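Local coordinates for protein glutathione transferase lambda1 (Populus trichocarpa, PDB 4PQH) that binds glutathione and, as a monomeric lambda-class transferase with a GST fold, probably catalyses glutathione-dependent thiol transfer in detoxification, at residues Pro177-Phe182 / Ala202-Glu207; Asp149-Ala154 / Pro162-Gln167. All coordinates share one frame; numbering follows the deposited sequence. Where two conformers were deposited one is given.

Contact 1. Residues Pro177-Phe182 / Ala202-Glu207; sequences PFIERF and AAWIEE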
loop_
_atom_site.group_PDB
_atom_site.type_symbol
_atom_site.label_atom_id
_atom_site.label_comp_id
_atom_site.label_asym_id
_atom_site.label_seq_id
_atom_site.Cartn_x
_atom_site.Cartn_y
_atom_site.Cartn_z
ATOM N N PRO A 177 1.126 -2.387 3.986
ATOM C CA PRO A 177 0.011 -1.850 4.790
ATOM C C PRO A 177 -0.881 -2.921 5.406
ATOM O O PRO A 177 -1.455 -2.718 6.475
ATOM C CB PRO A 177 -0.795 -1.051 3.761
ATOM C CG PRO A 177 0.240 -0.648 2.728
ATOM C CD PRO A 177 1.052 -1.907 2.596
ATOM N N PHE A 178 -0.980 -4.062 4.746
ATOM C CA PHE A 178 -1.817 -5.134 5.244
ATOM C C PHE A 178 -1.148 -5.944 6.341
ATOM O O PHE A 178 -1.773 -6.231 7.366
ATOM C CB PHE A 178 -2.336 -5.953 4.073
ATOM C CG PHE A 178 -3.266 -5.160 3.210
ATOM C CD1 PHE A 178 -4.605 -5.039 3.557
ATOM C CD2 PHE A 178 -2.791 -4.455 2.118
ATOM C CE1 PHE A 178 -5.452 -4.270 2.808
ATOM C CE2 PHE A 178 -3.645 -3.678 1.364
ATOM C CZ PHE A 178 -4.988 -3.596 1.708
ATOM N N ILE A 179 0.136 -6.252 6.186
ATOM C CA ILE A 179 0.863 -6.914 7.261
ATOM C C ILE A 179 0.955 -5.991 8.492
ATOM O O ILE A 179 0.827 -6.443 9.631
ATOM C CB ILE A 179 2.236 -7.418 6.773
ATOM C CG1 ILE A 179 2.011 -8.518 5.726
ATOM C CG2 ILE A 179 3.069 -7.919 7.945
ATOM C CD1 ILE A 179 3.286 -9.070 5.106
ATOM N N GLU A 180 1.104 -4.691 8.246
ATOM C CA GLU A 180 1.137 -3.686 9.307
ATOM C C GLU A 180 -0.114 -3.743 10.180
ATOM O O GLU A 180 -0.046 -3.544 11.385
ATOM C CB GLU A 180 1.272 -2.291 8.688
ATOM C CG GLU A 180 1.144 -1.132 9.648
ATOM C CD GLU A 180 1.226 0.213 8.947
ATOM O OE1 GLU A 180 2.074 0.363 8.043
ATOM O OE2 GLU A 180 0.453 1.128 9.299
ATOM N N ARG A 181 -1.259 -4.014 9.562
ATOM C CA ARG A 181 -2.519 -4.063 10.294
ATOM C C ARG A 181 -2.799 -5.456 10.849
ATOM O O ARG A 181 -3.249 -5.592 11.988
ATOM C CB ARG A 181 -3.663 -3.590 9.399
ATOM C CG ARG A 181 -3.652 -2.088 9.178
ATOM C CD ARG A 181 -4.311 -1.709 7.862
ATOM N NE ARG A 181 -4.399 -0.260 7.706
ATOM C CZ ARG A 181 -3.383 0.520 7.356
ATOM N NH1 ARG A 181 -2.189 -0.008 7.121
ATOM N NH2 ARG A 181 -3.563 1.830 7.239
ATOM N N PHE A 182 -2.517 -6.491 10.061
ATOM C CA PHE A 182 -2.854 -7.850 10.472
ATOM C C PHE A 182 -1.985 -8.334 11.622
ATOM O O PHE A 182 -2.454 -9.076 12.491
ATOM C CB PHE A 182 -2.757 -8.848 9.314
ATOM C CG PHE A 182 -3.687 -8.558 8.160
ATOM C CD1 PHE A 182 -4.827 -7.779 8.326
ATOM C CD2 PHE A 182 -3.419 -9.079 6.903
ATOM C CE1 PHE A 182 -5.685 -7.528 7.250
ATOM C CE2 PHE A 182 -4.258 -8.835 5.836
ATOM C CZ PHE A 182 -5.397 -8.056 6.005
ATOM N N ALA A 202 9.694 -12.754 9.619
ATOM C CA ALA A 202 10.195 -11.915 10.703
ATOM C C ALA A 202 11.278 -10.964 10.178
ATOM O O ALA A 202 11.281 -9.768 10.496
ATOM C CB ALA A 202 10.726 -12.774 11.850
ATOM N N ALA A 203 12.178 -11.489 9.345
ATOM C CA ALA A 203 13.231 -10.674 8.749
ATOM C C ALA A 203 12.663 -9.604 7.803
ATOM O O ALA A 203 13.126 -8.463 7.790
ATOM C CB ALA A 203 14.233 -11.561 8.008
ATOM N N TRP A 204 11.655 -9.981 7.019
ATOM C CA TRP A 204 11.002 -9.055 6.097
ATOM C C TRP A 204 10.412 -7.876 6.868
ATOM O O TRP A 204 10.568 -6.721 6.478
ATOM C CB TRP A 204 9.911 -9.785 5.312
ATOM C CG TRP A 204 9.218 -8.937 4.284
ATOM C CD1 TRP A 204 9.548 -8.812 2.968
ATOM C CD2 TRP A 204 8.058 -8.118 4.488
ATOM N NE1 TRP A 204 8.681 -7.953 2.338
ATOM C CE2 TRP A 204 7.748 -7.521 3.246
ATOM C CE3 TRP A 204 7.256 -7.829 5.599
ATOM C CZ2 TRP A 204 6.674 -6.644 3.090
ATOM C CZ3 TRP A 204 6.187 -6.966 5.436
ATOM C CH2 TRP A 204 5.904 -6.386 4.194
ATOM N N ILE A 205 9.737 -8.166 7.978
ATOM C CA ILE A 205 9.155 -7.111 8.785
ATOM C C ILE A 205 10.249 -6.190 9.332
ATOM O O ILE A 205 10.122 -4.958 9.285
ATOM C CB ILE A 205 8.273 -7.699 9.904
ATOM C CG1 ILE A 205 7.048 -8.402 9.304
ATOM C CG2 ILE A 205 7.837 -6.600 10.874
ATOM C CD1 ILE A 205 6.312 -9.244 10.313
ATOM N N GLU A 206 11.336 -6.787 9.821
ATOM C CA GLU A 206 12.447 -5.984 10.323
ATOM C C GLU A 206 13.051 -5.095 9.234
ATOM O O GLU A 206 13.363 -3.928 9.485
ATOM C CB GLU A 206 13.532 -6.852 10.969
ATOM C CG GLU A 206 14.684 -6.035 11.533
ATOM C CD GLU A 206 15.656 -6.858 12.348
ATOM O OE1 GLU A 206 15.747 -8.081 12.117
ATOM O OE2 GLU A 206 16.329 -6.274 13.222
ATOM N N GLU A 207 13.193 -5.636 8.028
ATOM C CA GLU A 207 13.780 -4.868 6.943
ATOM C C GLU A 207 12.848 -3.767 6.433
ATOM O O GLU A 207 13.298 -2.665 6.111
ATOM C CB GLU A 207 14.221 -5.808 5.830
ATOM C CG GLU A 207 15.384 -6.730 6.259
ATOM C CD GLU A 207 16.577 -5.961 6.821
ATOM O OE1 GLU A 207 17.038 -4.999 6.159
ATOM O OE2 GLU A 207 17.040 -6.308 7.934
#

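Contact 2. Residues Asp149-Ala154 / Pro162-Gln167; sequences DYIETA and PFFLGQ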
loop_
_atom_site.group_PDB
_atom_site.type_symbol
_atom_site.label_atom_id
_atom_site.label_comp_id
_atom_site.label_asym_id
_atom_site.label_seq_id
_atom_site.Cartn_x
_atom_site.Cartn_y
_atom_site.Cartn_z
ATOM N N ASP A 149 1.960 -18.677 6.008
ATOM C CA ASP A 149 2.804 -19.761 5.511
ATOM C C ASP A 149 3.128 -19.550 4.031
ATOM O O ASP A 149 4.274 -19.750 3.595
ATOM C CB ASP A 149 2.124 -21.116 5.700
ATOM C CG ASP A 149 2.136 -21.579 7.131
ATOM O OD1 ASP A 149 2.871 -20.988 7.953
ATOM O OD2 ASP A 149 1.409 -22.549 7.428
ATOM N N TYR A 150 2.136 -19.123 3.258
ATOM C CA TYR A 150 2.349 -18.843 1.843
ATOM C C TYR A 150 3.384 -17.729 1.682
ATOM O O TYR A 150 4.284 -17.816 0.843
ATOM C CB TYR A 150 1.032 -18.462 1.157
ATOM C CG TYR A 150 1.167 -18.258 -0.334
ATOM C CD1 TYR A 150 1.568 -17.034 -0.854
ATOM C CD2 TYR A 150 0.902 -19.292 -1.223
ATOM C CE1 TYR A 150 1.703 -16.842 -2.218
ATOM C CE2 TYR A 150 1.026 -19.111 -2.589
ATOM C CZ TYR A 150 1.430 -17.883 -3.081
ATOM O OH TYR A 150 1.561 -17.696 -4.441
ATOM N N ILE A 151 3.253 -16.689 2.491
ATOM C CA ILE A 151 4.182 -15.564 2.469
ATOM C C ILE A 151 5.605 -16.003 2.835
ATOM O O ILE A 151 6.580 -15.623 2.173
ATOM C CB ILE A 151 3.705 -14.436 3.423
ATOM C CG1 ILE A 151 2.375 -13.854 2.928
ATOM C CG2 ILE A 151 4.765 -13.353 3.581
ATOM C CD1 ILE A 151 2.431 -13.348 1.507
ATOM N N GLU A 152 5.718 -16.821 3.878
ATOM C CA GLU A 152 7.011 -17.318 4.337
ATOM C C GLU A 152 7.695 -18.104 3.226
ATOM O O GLU A 152 8.892 -17.916 2.954
ATOM C CB GLU A 152 6.832 -18.187 5.589
ATOM C CG GLU A 152 8.119 -18.829 6.084
ATOM C CD GLU A 152 9.073 -17.836 6.708
ATOM O OE1 GLU A 152 8.668 -16.689 6.990
ATOM O OE2 GLU A 152 10.244 -18.220 6.916
ATOM N N THR A 153 6.931 -18.963 2.561
ATOM C CA THR A 153 7.462 -19.757 1.461
ATOM C C THR A 153 7.874 -18.866 0.290
ATOM O O THR A 153 8.946 -19.050 -0.288
ATOM C CB THR A 153 6.456 -20.830 1.000
ATOM O OG1 THR A 153 6.280 -21.786 2.051
ATOM C CG2 THR A 153 6.963 -21.546 -0.245
ATOM N N ALA A 154 7.043 -17.884 -0.040
ATOM C CA ALA A 154 7.360 -16.953 -1.122
ATOM C C ALA A 154 8.674 -16.221 -0.866
ATOM O O ALA A 154 9.435 -15.968 -1.790
ATOM C CB ALA A 154 6.234 -15.960 -1.322
ATOM N N PRO A 162 16.267 -9.672 1.070
ATOM C CA PRO A 162 15.300 -10.111 2.083
ATOM C C PRO A 162 13.847 -9.875 1.689
ATOM O O PRO A 162 12.937 -10.191 2.465
ATOM C CB PRO A 162 15.673 -9.248 3.292
ATOM C CG PRO A 162 16.157 -7.968 2.693
ATOM C CD PRO A 162 16.838 -8.350 1.394
ATOM N N PHE A 163 13.632 -9.337 0.496
ATOM C CA PHE A 163 12.291 -8.941 0.062
ATOM C C PHE A 163 11.711 -9.962 -0.901
ATOM O O PHE A 163 12.365 -10.939 -1.237
ATOM C CB PHE A 163 12.356 -7.541 -0.551
ATOM C CG PHE A 163 12.751 -6.488 0.443
ATOM C CD1 PHE A 163 11.895 -6.127 1.470
ATOM C CD2 PHE A 163 13.987 -5.880 0.375
ATOM C CE1 PHE A 163 12.271 -5.157 2.387
ATOM C CE2 PHE A 163 14.351 -4.911 1.287
ATOM C CZ PHE A 163 13.503 -4.559 2.295
ATOM N N PHE A 164 10.457 -9.779 -1.306
ATOM C CA PHE A 164 9.794 -10.792 -2.125
ATOM C C PHE A 164 10.521 -11.141 -3.417
ATOM O O PHE A 164 10.595 -12.312 -3.790
ATOM C CB PHE A 164 8.345 -10.407 -2.439
ATOM C CG PHE A 164 7.407 -10.559 -1.274
ATOM C CD1 PHE A 164 7.042 -11.815 -0.823
ATOM C CD2 PHE A 164 6.894 -9.442 -0.642
ATOM C CE1 PHE A 164 6.173 -11.955 0.251
ATOM C CE2 PHE A 164 6.014 -9.571 0.425
ATOM C CZ PHE A 164 5.659 -10.832 0.871
ATOM N N LEU A 165 11.073 -10.132 -4.089
ATOM C CA LEU A 165 11.822 -10.369 -5.320
ATOM C C LEU A 165 13.319 -10.244 -5.079
ATOM O O LEU A 165 14.074 -9.919 -5.987
ATOM C CB LEU A 165 11.378 -9.397 -6.410
ATOM C CG LEU A 165 9.863 -9.336 -6.613
ATOM C CD1 LEU A 165 9.579 -8.366 -7.739
ATOM C CD2 LEU A 165 9.273 -10.718 -6.898
ATOM N N GLY A 166 13.748 -10.523 -3.855
ATOM C CA GLY A 166 15.136 -10.331 -3.471
ATOM C C GLY A 166 15.339 -8.885 -3.057
ATOM O O GLY A 166 15.233 -8.529 -1.882
ATOM N N GLN A 167 15.614 -8.032 -4.030
ATOM C CA GLN A 167 15.704 -6.620 -3.709
ATOM C C GLN A 167 14.309 -5.990 -3.630
ATOM O O GLN A 167 13.321 -6.513 -4.175
ATOM C CB GLN A 167 16.637 -5.885 -4.676
ATOM C CG GLN A 167 18.134 -6.239 -4.502
ATOM C CD GLN A 167 18.712 -5.766 -3.169
ATOM O OE1 GLN A 167 18.925 -4.573 -2.959
ATOM N NE2 GLN A 167 18.980 -6.705 -2.271
HETATM O O HOH W 1 11.753 -14.427 -2.358
#

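Contact 1. Residues Pro177-Phe182 / Ala202-Glu207
W204, which packs on I179, has its indole NE1 hydrogen-bonded to OD1 of D172, an oxygen that also accepts the backbone N of F164. Of the two donors converging there, NE1 holds the pyrrole side of W204, while F164 N ties the 162-167 loop to the same oxygen. Both ends of the indole thus meet helix 170-190, NE1 at D172 and the six-membered ring at I179. With CG anti to the backbone N (chi1 -177°), the indole reaches across to I179, which comes from the opposite direction. The extended chi2 of I179 (177°) carries its CD1 to 3.6 Å from W204 CZ3. The methyl arrives obliquely and lies 3.9 Å from W204 CH2. Beside this pair, I205 CD1 rests 4.2 Å from I179 CG2. Within helix 170-190, R181 NH1 bonds back to P177 O at 2.9 Å. Exchanging W204 for an alanine would probably leave D172 OD1 without one of its two donors and open a gap next to I179 CD1. Only 113 Å² is buried and the touching atoms are all carbon, which implies a junction fixed by shape, with a directional bond, from W204 NE1, made at the side of the ring.

Contact 2. Residues Asp149-Ala154 / Pro162-Gln167
The ring of F164 meets helix 144-154 with its edge: I151 CG2 and A154 CB both lie near the ring plane, along the side formed by CD1, CE1 and CZ. The branch methyl of I151 sits between two ring atoms, its CG2 being 3.8 Å from F164 CZ and 3.9 Å from F164 CE1. I151 CD1 adds a second touch, 4.1 Å from F164 CZ, and the two side chains run at a slant to each other. At the other end of the edge the approach is looser, with A154 CB 4.3 Å from F164 CD1. The ring also meets Y175, at planes about 45° apart.

A polar link accompanies this apolar one. One water lies 2.8 Å from A154 O and 2.8 Å from F164 O, positioned to donate to both, with an angle of about 100° at the water. More acceptors than protons surround it, so the two bonds may not both be made all the time. In F164, CG stands anti to the carbonyl carbon (chi1 -74°), which turns the ring away from the carbonyl that faces the water; the residue therefore reaches the helix at two separate places.

The loop itself is held by a type I beta turn from F163 to G166, whose ends exchange two backbone bonds: F163 N to G166 O and G166 N to F163 O, each 3.0 Å. G166 adopts a backbone that a side chain would bring into collision with the carbonyl O of L165, so glycine suits it.

The contact belongs to the helical C-terminal domain: F164 packs on L122 of helix 113-137 and V171 of helix 170-190, I151 touches F129, and the E152 carboxylate accepts K200 N and L201 N at the start of helix 199-208.

In the fold
Followed from the N terminus, the chain passes through the thioredoxin-like domain and helix 113-137 before reaching contact 2, where the end of helix 144-154 is joined to 162-167 after a gap of only seven residues. It then runs into helix 170-190, and contact 1 closes the next connection, 19 residues long, by bringing helix 199-208 back. The contacts are in series, neither nested nor crossed, with centres 11 Å apart. They meet directly: W204 NE1 lies 3.7 Å from F164 CE2, the ring planes about 55° apart, and E207 packs on F163. Together they tie the 162-167 loop and helices 144-154, 170-190 and 199-208 to one another within the helical C-terminal domain.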